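Local coordinates for beta-lactamase OXA-2 (Salmonella typhimurium, PDB 1K38), which hydrolyses oxacillin and other beta-lactam antibiotics as a class D serine beta-lactamase that carries a carboxylated lysine, at residues Q18-A26 and L36-K44. Sequence-based numbering, arbitrary orientation. Where two conformers were deposited one is given.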
ATOM      1  N   GLN A  18       8.105  19.603 -24.005  1.00 27.22           N
ATOM      2  CA  GLN A  18       7.496  20.861 -24.418  1.00 27.49           C
ATOM      3  C   GLN A  18       6.389  21.276 -23.456  1.00 25.51           C
ATOM      4  O   GLN A  18       5.246  21.491 -23.856  1.00 26.66           O
ATOM      5  CB  GLN A  18       6.938  20.722 -25.836  1.00 30.16           C
ATOM      6  CG  GLN A  18       8.001  20.371 -26.871  1.00 35.12           C
ATOM      7  CD  GLN A  18       7.415  20.050 -28.230  1.00 38.33           C
ATOM      8  OE1 GLN A  18       6.656  19.095 -28.380  1.00 41.54           O
ATOM      9  NE2 GLN A  18       7.768  20.849 -29.230  1.00 40.75           N
ATOM     10  N   ALA A  19       6.742  21.388 -22.181  1.00 23.26           N
ATOM     11  CA  ALA A  19       5.775  21.760 -21.163  1.00 20.97           C
ATOM     12  C   ALA A  19       6.229  22.965 -20.355  1.00 20.91           C
ATOM     13  O   ALA A  19       7.422  23.250 -20.245  1.00 21.57           O
ATOM     14  CB  ALA A  19       5.525  20.576 -20.230  1.00 20.44           C
ATOM     15  N   LYS A  20       5.255  23.673 -19.798  1.00 19.50           N
ATOM     16  CA  LYS A  20       5.524  24.835 -18.967  1.00 19.68           C
ATOM     17  C   LYS A  20       4.912  24.541 -17.605  1.00 18.49           C
ATOM     18  O   LYS A  20       3.731  24.223 -17.504  1.00 16.45           O
ATOM     19  CB  LYS A  20       4.885  26.088 -19.569  1.00 21.41           C
ATOM     20  CG  LYS A  20       5.399  26.439 -20.960  1.00 25.70           C
ATOM     21  CD  LYS A  20       6.902  26.683 -20.958  1.00 28.40           C
ATOM     22  CE  LYS A  20       7.415  26.991 -22.355  1.00 31.31           C
ATOM     23  NZ  LYS A  20       8.889  27.197 -22.369  1.00 33.54           N
ATOM     24  N   GLY A  21       5.715  24.631 -16.554  1.00 17.55           N
ATOM     25  CA  GLY A  21       5.181  24.356 -15.238  1.00 16.92           C
ATOM     26  C   GLY A  21       6.192  24.502 -14.126  1.00 16.79           C
ATOM     27  O   GLY A  21       7.210  25.180 -14.269  1.00 16.19           O
ATOM     28  N   THR A  22       5.899  23.848 -13.009  1.00 14.67           N
ATOM     29  CA  THR A  22       6.754  23.897 -11.832  1.00 14.84           C
ATOM     30  C   THR A  22       6.788  22.535 -11.156  1.00 13.67           C
ATOM     31  O   THR A  22       5.927  21.693 -11.387  1.00 13.25           O
ATOM     32  CB  THR A  22       6.212  24.922 -10.804  1.00 13.79           C
ATOM     33  OG1 THR A  22       7.113  25.028  -9.693  1.00 15.16           O
ATOM     34  CG2 THR A  22       4.836  24.486 -10.284  1.00 14.40           C
ATOM     35  N   ILE A  23       7.817  22.310 -10.352  1.00 14.01           N
ATOM     36  CA  ILE A  23       7.912  21.080  -9.588  1.00 13.44           C
ATOM     37  C   ILE A  23       8.733  21.336  -8.340  1.00 14.94           C
ATOM     38  O   ILE A  23       9.729  22.062  -8.367  1.00 14.20           O
ATOM     39  CB  ILE A  23       8.544  19.898 -10.382  1.00 15.07           C
ATOM     40  CG1 ILE A  23       8.433  18.615  -9.548  1.00 15.36           C
ATOM     41  CG2 ILE A  23      10.009  20.183 -10.713  1.00 13.97           C
ATOM     42  CD1 ILE A  23       8.910  17.363 -10.263  1.00 16.04           C
ATOM     43  N   VAL A  24       8.263  20.775  -7.235  1.00 13.24           N
ATOM     44  CA  VAL A  24       8.941  20.873  -5.951  1.00 13.96           C
ATOM     45  C   VAL A  24       9.216  19.438  -5.551  1.00 14.47           C
ATOM     46  O   VAL A  24       8.335  18.586  -5.656  1.00 13.67           O
ATOM     47  CB  VAL A  24       8.044  21.505  -4.867  1.00 14.07           C
ATOM     48  CG1 VAL A  24       8.783  21.527  -3.528  1.00 15.54           C
ATOM     49  CG2 VAL A  24       7.647  22.909  -5.270  1.00 14.11           C
ATOM     50  N   VAL A  25      10.437  19.172  -5.110  1.00 13.65           N
ATOM     51  CA  VAL A  25      10.819  17.840  -4.676  1.00 14.48           C
ATOM     52  C   VAL A  25      11.456  17.954  -3.296  1.00 16.54           C
ATOM     53  O   VAL A  25      12.410  18.711  -3.106  1.00 17.99           O
ATOM     54  CB  VAL A  25      11.837  17.197  -5.649  1.00 15.97           C
ATOM     55  CG1 VAL A  25      12.335  15.871  -5.083  1.00 16.34           C
ATOM     56  CG2 VAL A  25      11.191  16.980  -7.013  1.00 17.55           C
ATOM     57  N   ALA A  26      10.916  17.223  -2.329  1.00 15.52           N
ATOM     58  CA  ALA A  26      11.463  17.241  -0.979  1.00 15.50           C
ATOM     59  C   ALA A  26      11.973  15.839  -0.700  1.00 17.80           C
ATOM     60  O   ALA A  26      11.194  14.911  -0.489  1.00 16.98           O
ATOM     61  CB  ALA A  26      10.391  17.631   0.025  1.00 16.04           C
ATOM     62  N   LEU A  36      14.139  20.915  -3.473  1.00 19.84           N
ATOM     63  CA  LEU A  36      14.574  21.247  -4.826  1.00 18.51           C
ATOM     64  C   LEU A  36      13.361  21.806  -5.554  1.00 17.56           C
ATOM     65  O   LEU A  36      12.267  21.250  -5.464  1.00 17.30           O
ATOM     66  CB  LEU A  36      15.090  19.999  -5.538  1.00 20.02           C
ATOM     67  CG  LEU A  36      16.275  19.287  -4.880  1.00 21.52           C
ATOM     68  CD1 LEU A  36      16.653  18.073  -5.715  1.00 22.31           C
ATOM     69  CD2 LEU A  36      17.457  20.240  -4.757  1.00 23.66           C
ATOM     70  N   VAL A  37      13.550  22.900  -6.283  0.51 16.20           N
ATOM     71  CA  VAL A  37      12.436  23.517  -6.987  0.51 16.12           C
ATOM     72  C   VAL A  37      12.796  24.074  -8.358  0.51 16.89           C
ATOM     73  O   VAL A  37      13.874  24.639  -8.550  0.51 16.88           O
ATOM     74  CB  VAL A  37      11.839  24.673  -6.143  0.51 15.63           C
ATOM     75  CG1 VAL A  37      12.902  25.738  -5.895  0.51 14.57           C
ATOM     76  CG2 VAL A  37      10.634  25.280  -6.852  0.51 16.91           C
ATOM     77  N   PHE A  38      11.891  23.894  -9.315  1.00 17.13           N
ATOM     78  CA  PHE A  38      12.083  24.437 -10.653  1.00 15.54           C
ATOM     79  C   PHE A  38      10.954  25.451 -10.719  1.00 15.83           C
ATOM     80  O   PHE A  38       9.792  25.106 -10.481  1.00 14.17           O
ATOM     81  CB  PHE A  38      11.895  23.414 -11.770  1.00 15.25           C
ATOM     82  CG  PHE A  38      11.919  24.037 -13.139  1.00 18.28           C
ATOM     83  CD1 PHE A  38      13.107  24.540 -13.668  1.00 19.31           C
ATOM     84  CD2 PHE A  38      10.740  24.216 -13.857  1.00 17.86           C
ATOM     85  CE1 PHE A  38      13.119  25.218 -14.887  1.00 21.24           C
ATOM     86  CE2 PHE A  38      10.739  24.892 -15.077  1.00 20.00           C
ATOM     87  CZ  PHE A  38      11.933  25.397 -15.592  1.00 19.74           C
ATOM     88  N   ASP A  39      11.310  26.694 -11.036  1.00 15.33           N
ATOM     89  CA  ASP A  39      10.389  27.827 -11.099  1.00 15.67           C
ATOM     90  C   ASP A  39       9.805  28.069  -9.709  1.00 15.60           C
ATOM     91  O   ASP A  39       8.635  27.783  -9.445  1.00 15.74           O
ATOM     92  CB  ASP A  39       9.253  27.603 -12.100  1.00 16.50           C
ATOM     93  CG  ASP A  39       8.531  28.897 -12.450  1.00 17.99           C
ATOM     94  OD1 ASP A  39       8.565  29.848 -11.636  1.00 17.29           O
ATOM     95  OD2 ASP A  39       7.928  28.967 -13.538  1.00 18.53           O
ATOM     96  N   PRO A  40      10.628  28.602  -8.795  1.00 16.72           N
ATOM     97  CA  PRO A  40      10.206  28.887  -7.421  1.00 17.06           C
ATOM     98  C   PRO A  40       8.975  29.777  -7.311  1.00 17.41           C
ATOM     99  O   PRO A  40       8.120  29.551  -6.458  1.00 17.59           O
ATOM    100  CB  PRO A  40      11.456  29.512  -6.791  1.00 19.34           C
ATOM    101  CG  PRO A  40      12.206  30.060  -7.960  1.00 22.08           C
ATOM    102  CD  PRO A  40      12.030  28.995  -9.005  1.00 18.51           C
ATOM    103  N   VAL A  41       8.868  30.785  -8.169  1.00 15.79           N
ATOM    104  CA  VAL A  41       7.709  31.665  -8.100  1.00 15.55           C
ATOM    105  C   VAL A  41       6.417  30.905  -8.404  1.00 16.57           C
ATOM    106  O   VAL A  41       5.425  31.040  -7.681  1.00 16.70           O
ATOM    107  CB  VAL A  41       7.851  32.862  -9.070  1.00 17.40           C
ATOM    108  CG1 VAL A  41       6.569  33.677  -9.080  1.00 17.87           C
ATOM    109  CG2 VAL A  41       9.021  33.739  -8.637  1.00 19.02           C
ATOM    110  N   ARG A  42       6.421  30.099  -9.461  1.00 15.96           N
ATOM    111  CA  ARG A  42       5.221  29.346  -9.789  1.00 15.21           C
ATOM    112  C   ARG A  42       4.928  28.287  -8.730  1.00 15.49           C
ATOM    113  O   ARG A  42       3.771  27.930  -8.509  1.00 15.42           O
ATOM    114  CB  ARG A  42       5.344  28.677 -11.162  1.00 15.15           C
ATOM    115  CG  ARG A  42       4.094  27.888 -11.539  1.00 15.44           C
ATOM    116  CD  ARG A  42       4.108  27.420 -12.985  1.00 15.62           C
ATOM    117  NE  ARG A  42       2.986  26.524 -13.243  1.00 14.48           N
ATOM    118  CZ  ARG A  42       2.246  26.534 -14.345  1.00 16.97           C
ATOM    119  NH1 ARG A  42       2.498  27.404 -15.316  1.00 17.54           N
ATOM    120  NH2 ARG A  42       1.249  25.670 -14.473  1.00 16.26           N
ATOM    121  N   SER A  43       5.970  27.792  -8.068  1.00 15.76           N
ATOM    122  CA  SER A  43       5.776  26.759  -7.055  1.00 15.70           C
ATOM    123  C   SER A  43       4.957  27.265  -5.871  1.00 16.27           C
ATOM    124  O   SER A  43       4.420  26.471  -5.100  1.00 15.26           O
ATOM    125  CB  SER A  43       7.125  26.224  -6.560  1.00 15.31           C
ATOM    126  OG  SER A  43       7.748  27.127  -5.664  1.00 17.24           O
ATOM    127  N   LYS A  44       4.854  28.586  -5.735  1.00 16.65           N
ATOM    128  CA  LYS A  44       4.095  29.178  -4.643  1.00 17.92           C
ATOM    129  C   LYS A  44       2.758  29.760  -5.104  1.00 17.50           C
ATOM    130  O   LYS A  44       2.012  30.319  -4.301  1.00 17.58           O
ATOM    131  CB  LYS A  44       4.931  30.263  -3.955  1.00 20.22           C
ATOM    132  CG  LYS A  44       6.229  29.734  -3.350  1.00 24.05           C
ATOM    133  CD  LYS A  44       7.027  30.832  -2.662  1.00 28.75           C
ATOM    134  CE  LYS A  44       6.291  31.377  -1.446  1.00 31.56           C
ATOM    135  NZ  LYS A  44       6.045  30.324  -0.418  1.00 35.90           N
TER
HETATM  136  O   HOH W   1       7.726  27.460 -15.536  1.00 19.98           O
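Val25 and Leu36 exchange two backbone hydrogen bonds: Val25 N to Leu36 O and Leu36 N to Val25 O, each 2.8 Å. Ile23 and Phe38 form the next hydrogen-bonded pair. Phe38 N reaches Ile23 O at 3.0 Å, but the return bond from Ile23 N to Phe38 O is weak. Val24 and Val37 sit between them as a non-hydrogen-bonded pair. Thr22 OG1 lies 2.8 Å from Phe38 O and 3.2 Å from Asp39 O. Thr22 points its CB toward 36-44, and with OG1 anti to the backbone N (chi1 -176°) the hydroxyl comes to the two carbonyls. A water donates to both Gly21 O and Asp39 OD2. This is an antiparallel beta hairpin in the central sheet of the penicillin-binding transpeptidase fold. Strand 208-217 lies on the other side of 21-27. Asp39 is the N-cap of a short, weakly bonded helical turn: its OD1 accepts from Arg42 N from above the carboxylate plane. Apolar contacts lie on both sheet faces. Ile23 CG2 meets Phe38 CB, and the two side chains cross at about a right angle. Val24 CG2 touches Ser43 CB (3.6 Å) and Val37 CG2, on the face covered by helix 147-158. The extended Arg42 runs past Thr22, with CG 3.7 Å from Thr22 CG2. One face of the guanidinium has Gly21 CA and Lys20 O over its rim, while NE bonds to Asn215 and NH2 makes a salt bridge to Asp217.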